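PDB 6ZP9: PrimPol AEP domain (PP-N190) from Cyanophage S-2L, which probably copies DNA and makes its primers, being the archaeo-eukaryotic primase domain of a primase-polymerase from a phage whose DNA carries 2-aminoadenine instead of adenine. Local coordinates for residues R34-W39 against S159-L164; Y69-D74 against A80-V85; F114-G119 against R163-P168. All coordinates share one frame; numbering follows the deposited sequence. Where two conformers were deposited one is given.

Contact 1 (R34-W39 against S159-L164); sequences RYRAIW and SRVMRL
Arg-36 reaches over to Val-161 with the aliphatic part of its side chain, and can be followed outward atom by atom. CB lies 4.1 Å from CG1 of Val-161. CG turns away from that methyl, and CD returns to it at 4.0 Å, so CB and CD both touch this one branch, from the same side. This follows from the extended course of the chain: CG stands anti to the backbone N (chi1 -166°), and the run from CG to NE stays stretched, laying the chain at about a right angle across the valine. Farther out, NE of Arg-36 passes 3.6 Å from CD1 of Ile-38, which meets the guanidinium at its edge and in its plane. The guanidinium at the tip passes beyond Val-161, and the side chain also touches Thr-50 and Ala-48. The CA atoms of Arg-36 and Val-161 are 7.4 Å apart, and both residues belong to a four-stranded antiparallel sheet in which strand 67-71 runs between their strands. Backbone hydrogen bonds from Arg-36 to Tyr-69 and from Met-162 to Ile-70 confirm that order; the side chains meet over the middle strand. A second meeting occurs on the other face of the sheet, where Tyr-35 and Leu-164 cross nearly perpendicularly. Its one close pair is CE1 of Tyr-35 with CD2 of Leu-164, 4.2 Å apart, the methyl approaching the ring obliquely. One face of the same ring carries the backbone N of Ala-37 above its rim, while the phenol OH is hydrogen-bonded to OG of Ser-68.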
loop_
_atom_site.group_PDB
_atom_site.type_symbol
_atom_site.label_atom_id
_atom_site.label_comp_id
_atom_site.label_asym_id
_atom_site.label_seq_id
_atom_site.Cartn_x
_atom_site.Cartn_y
_atom_site.Cartn_z
ATOM N N ARG A 34 10.028 -1.054 -6.151
ATOM C CA ARG A 34 10.207 -2.493 -6.056
ATOM C C ARG A 34 8.863 -3.201 -6.187
ATOM O O ARG A 34 7.898 -2.857 -5.495
ATOM C CB ARG A 34 10.879 -2.864 -4.732
ATOM C CG ARG A 34 12.256 -2.254 -4.560
ATOM C CD ARG A 34 13.201 -2.751 -5.641
ATOM N NE ARG A 34 13.429 -4.190 -5.533
ATOM C CZ ARG A 34 14.208 -4.875 -6.357
ATOM N NH1 ARG A 34 14.828 -4.250 -7.346
ATOM N NH2 ARG A 34 14.370 -6.179 -6.190
ATOM N N TYR A 35 8.814 -4.184 -7.077
ATOM C CA TYR A 35 7.641 -5.004 -7.329
ATOM C C TYR A 35 7.797 -6.347 -6.627
ATOM O O TYR A 35 8.893 -6.917 -6.592
ATOM C CB TYR A 35 7.480 -5.212 -8.834
ATOM C CG TYR A 35 6.311 -6.045 -9.293
ATOM C CD1 TYR A 35 5.000 -5.648 -9.040
ATOM C CD2 TYR A 35 6.514 -7.212 -10.038
ATOM C CE1 TYR A 35 3.919 -6.404 -9.486
ATOM C CE2 TYR A 35 5.439 -7.975 -10.489
ATOM C CZ TYR A 35 4.145 -7.564 -10.213
ATOM O OH TYR A 35 3.064 -8.302 -10.661
ATOM N N ARG A 36 6.706 -6.843 -6.050
ATOM C CA ARG A 36 6.679 -8.191 -5.491
ATOM C C ARG A 36 5.467 -8.906 -6.061
ATOM O O ARG A 36 4.340 -8.423 -5.931
ATOM C CB ARG A 36 6.632 -8.187 -3.954
ATOM C CG ARG A 36 6.950 -9.561 -3.350
ATOM C CD ARG A 36 7.228 -9.526 -1.847
ATOM N NE ARG A 36 6.829 -10.773 -1.189
ATOM C CZ ARG A 36 7.663 -11.717 -0.756
ATOM N NH1 ARG A 36 7.173 -12.813 -0.190
ATOM N NH2 ARG A 36 8.976 -11.569 -0.881
ATOM N N ALA A 37 5.697 -10.029 -6.725
ATOM C CA ALA A 37 4.619 -10.871 -7.224
ATOM C C ALA A 37 4.494 -12.063 -6.280
ATOM O O ALA A 37 5.475 -12.779 -6.049
ATOM C CB ALA A 37 4.901 -11.320 -8.660
ATOM N N ILE A 38 3.306 -12.257 -5.713
ATOM C CA ILE A 38 3.073 -13.301 -4.722
ATOM C C ILE A 38 2.024 -14.262 -5.262
ATOM O O ILE A 38 0.973 -13.828 -5.750
ATOM C CB ILE A 38 2.624 -12.722 -3.368
ATOM C CG1 ILE A 38 3.610 -11.642 -2.906
ATOM C CG2 ILE A 38 2.507 -13.837 -2.332
ATOM C CD1 ILE A 38 3.269 -11.060 -1.563
ATOM N N TRP A 39 2.310 -15.563 -5.172
ATOM C CA TRP A 39 1.382 -16.567 -5.677
ATOM C C TRP A 39 0.155 -16.666 -4.766
ATOM O O TRP A 39 0.287 -16.683 -3.538
ATOM C CB TRP A 39 2.087 -17.919 -5.774
ATOM C CG TRP A 39 1.308 -18.931 -6.531
ATOM C CD1 TRP A 39 0.705 -20.055 -6.027
ATOM C CD2 TRP A 39 1.030 -18.917 -7.934
ATOM N NE1 TRP A 39 0.065 -20.740 -7.040
ATOM C CE2 TRP A 39 0.254 -20.063 -8.218
ATOM C CE3 TRP A 39 1.360 -18.049 -8.976
ATOM C CZ2 TRP A 39 -0.198 -20.358 -9.504
ATOM C CZ3 TRP A 39 0.913 -18.348 -10.257
ATOM C CH2 TRP A 39 0.144 -19.496 -10.509
ATOM N N SER A 159 9.673 -2.155 5.032
ATOM C CA SER A 159 9.634 -2.733 3.693
ATOM C C SER A 159 8.308 -3.426 3.385
ATOM O O SER A 159 8.243 -4.229 2.444
ATOM C CB SER A 159 10.799 -3.703 3.491
ATOM O OG SER A 159 10.694 -4.824 4.347
ATOM N N ARG A 160 7.251 -3.120 4.136
ATOM C CA ARG A 160 5.949 -3.734 3.899
ATOM C C ARG A 160 5.488 -3.489 2.464
ATOM O O ARG A 160 5.575 -2.362 1.960
ATOM C CB ARG A 160 4.920 -3.170 4.879
ATOM C CG ARG A 160 3.478 -3.624 4.639
ATOM C CD ARG A 160 3.354 -5.132 4.623
ATOM N NE ARG A 160 4.141 -5.768 5.683
ATOM C CZ ARG A 160 3.945 -7.013 6.107
ATOM N NH1 ARG A 160 4.701 -7.519 7.071
ATOM N NH2 ARG A 160 2.980 -7.748 5.568
ATOM N N VAL A 161 5.007 -4.567 1.788
ATOM C CA VAL A 161 4.436 -4.442 0.449
ATOM C C VAL A 161 2.931 -4.267 0.568
ATOM O O VAL A 161 2.303 -4.758 1.512
ATOM C CB VAL A 161 4.783 -5.651 -0.454
ATOM C CG1 VAL A 161 6.281 -5.820 -0.588
ATOM C CG2 VAL A 161 4.134 -6.937 0.065
ATOM N N MET A 162 2.331 -3.588 -0.400
ATOM C CA MET A 162 0.892 -3.371 -0.452
ATOM C C MET A 162 0.393 -3.636 -1.862
ATOM O O MET A 162 1.107 -3.401 -2.842
ATOM C CB MET A 162 0.586 -1.937 0.012
ATOM C CG MET A 162 0.867 -1.606 1.470
ATOM S SD MET A 162 -0.227 -2.425 2.615
ATOM C CE MET A 162 -1.533 -1.264 2.391
ATOM N N ARG A 163 -0.850 -4.109 -1.956
ATOM C CA ARG A 163 -1.471 -4.403 -3.245
ATOM C C ARG A 163 -1.339 -3.223 -4.195
ATOM O O ARG A 163 -1.585 -2.073 -3.819
ATOM C CB ARG A 163 -2.924 -4.685 -3.056
ATOM C CG ARG A 163 -3.230 -6.080 -2.574
ATOM C CD ARG A 163 -2.922 -7.188 -3.565
ATOM N NE ARG A 163 -3.225 -8.451 -2.955
ATOM C CZ ARG A 163 -4.286 -9.159 -3.231
ATOM N NH1 ARG A 163 -4.508 -10.253 -2.582
ATOM N NH2 ARG A 163 -5.080 -8.792 -4.150
ATOM N N LEU A 164 -0.940 -3.501 -5.437
ATOM C CA LEU A 164 -0.713 -2.486 -6.457
ATOM C C LEU A 164 -2.001 -2.217 -7.244
ATOM O O LEU A 164 -2.660 -3.155 -7.711
ATOM C CB LEU A 164 0.417 -2.957 -7.378
ATOM C CG LEU A 164 0.765 -2.096 -8.584
ATOM C CD1 LEU A 164 1.268 -0.714 -8.146
ATOM C CD2 LEU A 164 1.781 -2.813 -9.488
#

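Contact 2 (Y69-D74 against A80-V85); sequences YIVVGD and AEITSV
Asp-74 gives up most surface here and is gripped through its backbone by two hydrogen bonds. Its N donates to O of Ser-84 over 2.9 Å (165° at the hydrogen), and its O accepts from N of Thr-83, also at 2.9 Å (160°). The first bond, with the second shifted by one residue to Thr-83, gives a single antiparallel bridge, Asp-74 with Ser-84, a hydrogen-bonded pair that closes the loop leading from strand 67-71 towards strand 85-90, and so from one sheet to the other. The same carbonyl O of Asp-74 also receives a CA-H contact from CA of Ile-82, 3.3 Å away. Ile-82 then packs inward: its CD1 lies 3.7 Å from C of Gly-73 and 4.0 Å from CG1 of Val-71. Val-85 covers the glycine with both methyls; CG1, anti to the backbone N (chi1 -166°), is 3.9 Å from CA of Gly-73. At the carboxylate, a water accepts from OG of Ser-84 (2.7 Å) and donates to OD2 of Asp-74 over a short 2.5 Å, while OD1 forms a salt bridge with Lys-28, whose NZ also bonds O of Val-72. That ammonium would probably stabilise Asp-74 as the anion.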
loop_
_atom_site.group_PDB
_atom_site.type_symbol
_atom_site.label_atom_id
_atom_site.label_comp_id
_atom_site.label_asym_id
_atom_site.label_seq_id
_atom_site.Cartn_x
_atom_site.Cartn_y
_atom_site.Cartn_z
ATOM N N TYR A 69 2.068 -6.509 -5.906
ATOM C CA TYR A 69 2.352 -5.676 -4.745
ATOM C C TYR A 69 3.552 -4.786 -5.047
ATOM O O TYR A 69 4.418 -5.133 -5.859
ATOM C CB TYR A 69 2.693 -6.513 -3.503
ATOM C CG TYR A 69 1.636 -7.508 -3.096
ATOM C CD1 TYR A 69 1.531 -8.738 -3.739
ATOM C CD2 TYR A 69 0.737 -7.223 -2.067
ATOM C CE1 TYR A 69 0.558 -9.666 -3.373
ATOM C CE2 TYR A 69 -0.240 -8.139 -1.693
ATOM C CZ TYR A 69 -0.323 -9.365 -2.350
ATOM O OH TYR A 69 -1.279 -10.300 -1.996
ATOM N N ILE A 70 3.633 -3.658 -4.340
ATOM C CA ILE A 70 4.845 -2.846 -4.353
ATOM C C ILE A 70 5.310 -2.596 -2.928
ATOM O O ILE A 70 4.506 -2.491 -2.000
ATOM C CB ILE A 70 4.654 -1.496 -5.078
ATOM C CG1 ILE A 70 3.383 -0.783 -4.581
ATOM C CG2 ILE A 70 4.664 -1.711 -6.597
ATOM C CD1 ILE A 70 3.279 0.667 -5.082
ATOM N N VAL A 71 6.623 -2.490 -2.761
ATOM C CA VAL A 71 7.171 -1.978 -1.515
ATOM C C VAL A 71 6.864 -0.487 -1.443
ATOM O O VAL A 71 7.255 0.282 -2.331
ATOM C CB VAL A 71 8.679 -2.242 -1.433
ATOM C CG1 VAL A 71 9.225 -1.760 -0.087
ATOM C CG2 VAL A 71 8.968 -3.710 -1.653
ATOM N N VAL A 72 6.143 -0.072 -0.400
ATOM C CA VAL A 72 5.775 1.339 -0.284
ATOM C C VAL A 72 7.002 2.183 0.055
ATOM O O VAL A 72 7.266 3.210 -0.586
ATOM C CB VAL A 72 4.641 1.521 0.745
ATOM C CG1 VAL A 72 4.315 3.001 0.939
ATOM C CG2 VAL A 72 3.382 0.752 0.313
ATOM N N GLY A 73 7.790 1.749 1.038
ATOM C CA GLY A 73 8.998 2.468 1.381
ATOM C C GLY A 73 10.038 2.427 0.268
ATOM O O GLY A 73 9.959 1.655 -0.689
ATOM N N ASP A 74 11.049 3.281 0.407
ATOM C CA ASP A 74 12.033 3.489 -0.640
ATOM C C ASP A 74 13.400 2.965 -0.225
ATOM O O ASP A 74 13.846 3.206 0.901
ATOM C CB ASP A 74 12.098 4.966 -1.001
ATOM C CG ASP A 74 10.900 5.385 -1.822
ATOM O OD1 ASP A 74 10.660 4.716 -2.855
ATOM O OD2 ASP A 74 10.189 6.343 -1.435
ATOM N N ALA A 80 16.157 -3.252 6.342
ATOM C CA ALA A 80 17.435 -2.550 6.426
ATOM C C ALA A 80 17.739 -1.713 5.188
ATOM O O ALA A 80 18.517 -0.755 5.278
ATOM C CB ALA A 80 18.569 -3.549 6.647
ATOM N N GLU A 81 17.159 -2.049 4.034
ATOM C CA GLU A 81 17.406 -1.275 2.826
ATOM C C GLU A 81 16.510 -0.051 2.703
ATOM O O GLU A 81 16.734 0.757 1.795
ATOM C CB GLU A 81 17.212 -2.147 1.587
ATOM C CG GLU A 81 18.209 -3.271 1.434
ATOM C CD GLU A 81 17.816 -4.210 0.313
ATOM O OE1 GLU A 81 16.944 -5.070 0.537
ATOM O OE2 GLU A 81 18.343 -4.057 -0.806
ATOM N N ILE A 82 15.500 0.100 3.557
ATOM C CA ILE A 82 14.572 1.223 3.441
ATOM C C ILE A 82 15.176 2.432 4.135
ATOM O O ILE A 82 15.559 2.357 5.308
ATOM C CB ILE A 82 13.199 0.873 4.040
ATOM C CG1 ILE A 82 12.578 -0.318 3.308
ATOM C CG2 ILE A 82 12.259 2.069 3.948
ATOM C CD1 ILE A 82 12.352 -0.083 1.814
ATOM N N THR A 83 15.271 3.552 3.411
ATOM C CA THR A 83 15.832 4.770 3.981
ATOM C C THR A 83 14.789 5.838 4.266
ATOM O O THR A 83 15.077 6.774 5.018
ATOM C CB THR A 83 16.917 5.366 3.061
ATOM O OG1 THR A 83 16.408 5.530 1.731
ATOM C CG2 THR A 83 18.151 4.455 3.009
ATOM N N SER A 84 13.594 5.719 3.697
ATOM C CA SER A 84 12.513 6.654 3.967
ATOM C C SER A 84 11.228 6.059 3.430
ATOM O O SER A 84 11.251 5.167 2.580
ATOM C CB SER A 84 12.769 8.019 3.336
ATOM O OG SER A 84 12.955 7.875 1.948
ATOM N N VAL A 85 10.108 6.542 3.965
ATOM C CA VAL A 85 8.770 6.128 3.558
ATOM C C VAL A 85 7.931 7.393 3.397
ATOM O O VAL A 85 8.033 8.318 4.212
ATOM C CB VAL A 85 8.126 5.149 4.572
ATOM C CG1 VAL A 85 6.898 4.483 3.971
ATOM C CG2 VAL A 85 9.117 4.075 5.019
HETATM O O HOH W 1 10.790 7.999 0.390
#

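Contact 3 (F114-G119 against R163-P168); sequences FQLRTG and RLAGCP
Leu-116 and Ala-165 form the tight part of this contact, with CD1 of Leu-116 lying 3.7 Å from CB of Ala-165. That one methyl also lies 4.0 Å from N of Ala-165 and equally far from O of Arg-163, so it rests on backbone atoms as well as on the alanine. In Leu-116, CG anti to the backbone N (chi1 -171°) carries the branch off strand 114-117, and an unusual chi2 of 135° turns CD1 to the alanine. The surface it meets is shaped by a type II beta turn from Leu-164 to Cys-167, with Gly-166 at the third position, where its positive phi suits that turn. Packing thins towards Thr-118, whose CG2 comes no nearer than 4.2 Å to CB of Arg-163.

Beyond this the contact becomes polar and is bridged by a water. O of Thr-118 and NH2 of Arg-163 stand 4.2 Å apart, too far for a direct bond, and the water joins them: it donates to the carbonyl O of Thr-118 at 2.7 Å and accepts from NH2 of Arg-163 at 2.6 Å. The guanidinium gets here by a bend at chi2 (-67°), and the same NH2 is also hydrogen-bonded to ND1 of His-169. The hydroxyl of Thr-118 serves its own loop, bonded to N of Gly-120 and O of Ser-122.

Strand 114-117 lies between strands 123-129 and 177-179 of its sheet. His-124 of the former touches Leu-116, Thr-118 and Arg-163, and Ile-178 of the latter touches Leu-116 and Ala-165. Helix 16-25 packs on the same apolar group through His-22 and Gln-18, and ND1 of His-22 is hydrogen-bonded to N of Ala-165.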
loop_
_atom_site.group_PDB
_atom_site.type_symbol
_atom_site.label_atom_id
_atom_site.label_comp_id
_atom_site.label_asym_id
_atom_site.label_seq_id
_atom_site.Cartn_x
_atom_site.Cartn_y
_atom_site.Cartn_z
ATOM N N PHE A 114 -5.648 9.058 -0.010
ATOM C CA PHE A 114 -6.394 8.263 -0.981
ATOM C C PHE A 114 -6.665 6.894 -0.382
ATOM O O PHE A 114 -6.101 6.517 0.646
ATOM C CB PHE A 114 -5.665 8.135 -2.322
ATOM C CG PHE A 114 -4.412 7.293 -2.280
ATOM C CD1 PHE A 114 -3.206 7.847 -1.902
ATOM C CD2 PHE A 114 -4.431 5.972 -2.688
ATOM C CE1 PHE A 114 -2.046 7.102 -1.900
ATOM C CE2 PHE A 114 -3.266 5.207 -2.693
ATOM C CZ PHE A 114 -2.066 5.782 -2.294
ATOM N N GLN A 115 -7.559 6.164 -1.031
ATOM C CA GLN A 115 -7.931 4.825 -0.614
ATOM C C GLN A 115 -7.806 3.894 -1.808
ATOM O O GLN A 115 -7.699 4.332 -2.955
ATOM C CB GLN A 115 -9.356 4.799 -0.026
ATOM C CG GLN A 115 -9.486 5.705 1.195
ATOM C CD GLN A 115 -10.873 5.726 1.779
ATOM O OE1 GLN A 115 -11.804 6.267 1.170
ATOM N NE2 GLN A 115 -11.025 5.162 2.980
ATOM N N LEU A 116 -7.794 2.597 -1.525
ATOM C CA LEU A 116 -7.593 1.607 -2.570
ATOM C C LEU A 116 -8.531 0.432 -2.345
ATOM O O LEU A 116 -8.578 -0.131 -1.245
ATOM C CB LEU A 116 -6.139 1.128 -2.605
ATOM C CG LEU A 116 -5.810 0.256 -3.820
ATOM C CD1 LEU A 116 -4.488 0.677 -4.430
ATOM C CD2 LEU A 116 -5.764 -1.200 -3.401
ATOM N N ARG A 117 -9.266 0.092 -3.386
ATOM C CA ARG A 117 -10.102 -1.102 -3.376
ATOM C C ARG A 117 -9.275 -2.245 -3.948
ATOM O O ARG A 117 -8.809 -2.158 -5.082
ATOM C CB ARG A 117 -11.384 -0.849 -4.220
ATOM C CG ARG A 117 -12.573 -1.754 -3.941
ATOM C CD ARG A 117 -13.846 -0.937 -3.680
ATOM N NE ARG A 117 -13.952 0.211 -4.575
ATOM C CZ ARG A 117 -14.569 1.358 -4.283
ATOM N NH1 ARG A 117 -14.592 2.343 -5.178
ATOM N NH2 ARG A 117 -15.169 1.525 -3.108
ATOM N N THR A 118 -9.072 -3.301 -3.199
ATOM C CA THR A 118 -8.163 -4.359 -3.627
ATOM C C THR A 118 -8.828 -5.428 -4.471
ATOM O O THR A 118 -8.131 -6.123 -5.218
ATOM C CB THR A 118 -7.535 -5.064 -2.424
ATOM O OG1 THR A 118 -8.566 -5.744 -1.695
ATOM C CG2 THR A 118 -6.825 -4.066 -1.518
ATOM N N GLY A 119 -10.142 -5.599 -4.349
ATOM C CA GLY A 119 -10.791 -6.794 -4.833
ATOM C C GLY A 119 -10.978 -7.869 -3.781
ATOM O O GLY A 119 -11.776 -8.793 -3.990
ATOM N N ARG A 163 -0.850 -4.109 -1.956
ATOM C CA ARG A 163 -1.471 -4.403 -3.245
ATOM C C ARG A 163 -1.339 -3.223 -4.195
ATOM O O ARG A 163 -1.585 -2.073 -3.819
ATOM C CB ARG A 163 -2.924 -4.685 -3.056
ATOM C CG ARG A 163 -3.230 -6.080 -2.574
ATOM C CD ARG A 163 -2.922 -7.188 -3.565
ATOM N NE ARG A 163 -3.225 -8.451 -2.955
ATOM C CZ ARG A 163 -4.286 -9.159 -3.231
ATOM N NH1 ARG A 163 -4.508 -10.253 -2.582
ATOM N NH2 ARG A 163 -5.080 -8.792 -4.150
ATOM N N LEU A 164 -0.940 -3.501 -5.437
ATOM C CA LEU A 164 -0.713 -2.486 -6.457
ATOM C C LEU A 164 -2.001 -2.217 -7.244
ATOM O O LEU A 164 -2.660 -3.155 -7.711
ATOM C CB LEU A 164 0.417 -2.957 -7.378
ATOM C CG LEU A 164 0.765 -2.096 -8.584
ATOM C CD1 LEU A 164 1.268 -0.714 -8.146
ATOM C CD2 LEU A 164 1.781 -2.813 -9.488
ATOM N N ALA A 165 -2.364 -0.937 -7.377
ATOM C CA ALA A 165 -3.541 -0.551 -8.155
ATOM C C ALA A 165 -3.364 -0.946 -9.613
ATOM O O ALA A 165 -2.251 -0.969 -10.138
ATOM C CB ALA A 165 -3.784 0.958 -8.068
ATOM N N GLY A 166 -4.478 -1.268 -10.268
ATOM C CA GLY A 166 -4.453 -1.578 -11.681
ATOM C C GLY A 166 -4.117 -3.005 -12.035
ATOM O O GLY A 166 -4.046 -3.323 -13.233
ATOM N N CYS A 167 -3.896 -3.877 -11.047
ATOM C CA CYS A 167 -3.652 -5.292 -11.307
ATOM C C CYS A 167 -4.759 -6.127 -10.686
ATOM O O CYS A 167 -5.349 -5.730 -9.675
ATOM C CB CYS A 167 -2.303 -5.762 -10.744
ATOM S SG CYS A 167 -0.912 -4.768 -11.307
ATOM N N PRO A 168 -5.046 -7.293 -11.255
ATOM C CA PRO A 168 -6.160 -8.101 -10.746
ATOM C C PRO A 168 -5.852 -8.808 -9.433
ATOM O O PRO A 168 -4.726 -9.261 -9.178
ATOM C CB PRO A 168 -6.407 -9.110 -11.872
ATOM C CG PRO A 168 -5.123 -9.188 -12.611
ATOM C CD PRO A 168 -4.497 -7.827 -12.518
HETATM O O HOH W 2 -5.495 -6.413 -5.124
#

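Contacts 1 and 2 meet in the sheet of strands 34-38, 67-71 and 161-163, centres about 11 Å apart, and contact 2 is nested between the segments of contact 1. Contact 3 shares Arg-163 and Leu-164 with contact 1 (centres about 12 Å apart) and packs strand 114-117 of the second sheet on the loop leaving strand 161-163. Contact 2 lies in the connection from strand 67-71 to strand 85-90. Contacts 2 and 3 are about 18 Å apart, on opposite sides of the chain's centre, yet a weak hydrogen bond from NE of Arg-163 to OH of Tyr-69 (2.9 Å) joins their segments. In this family the active site probably lies between two such sheets.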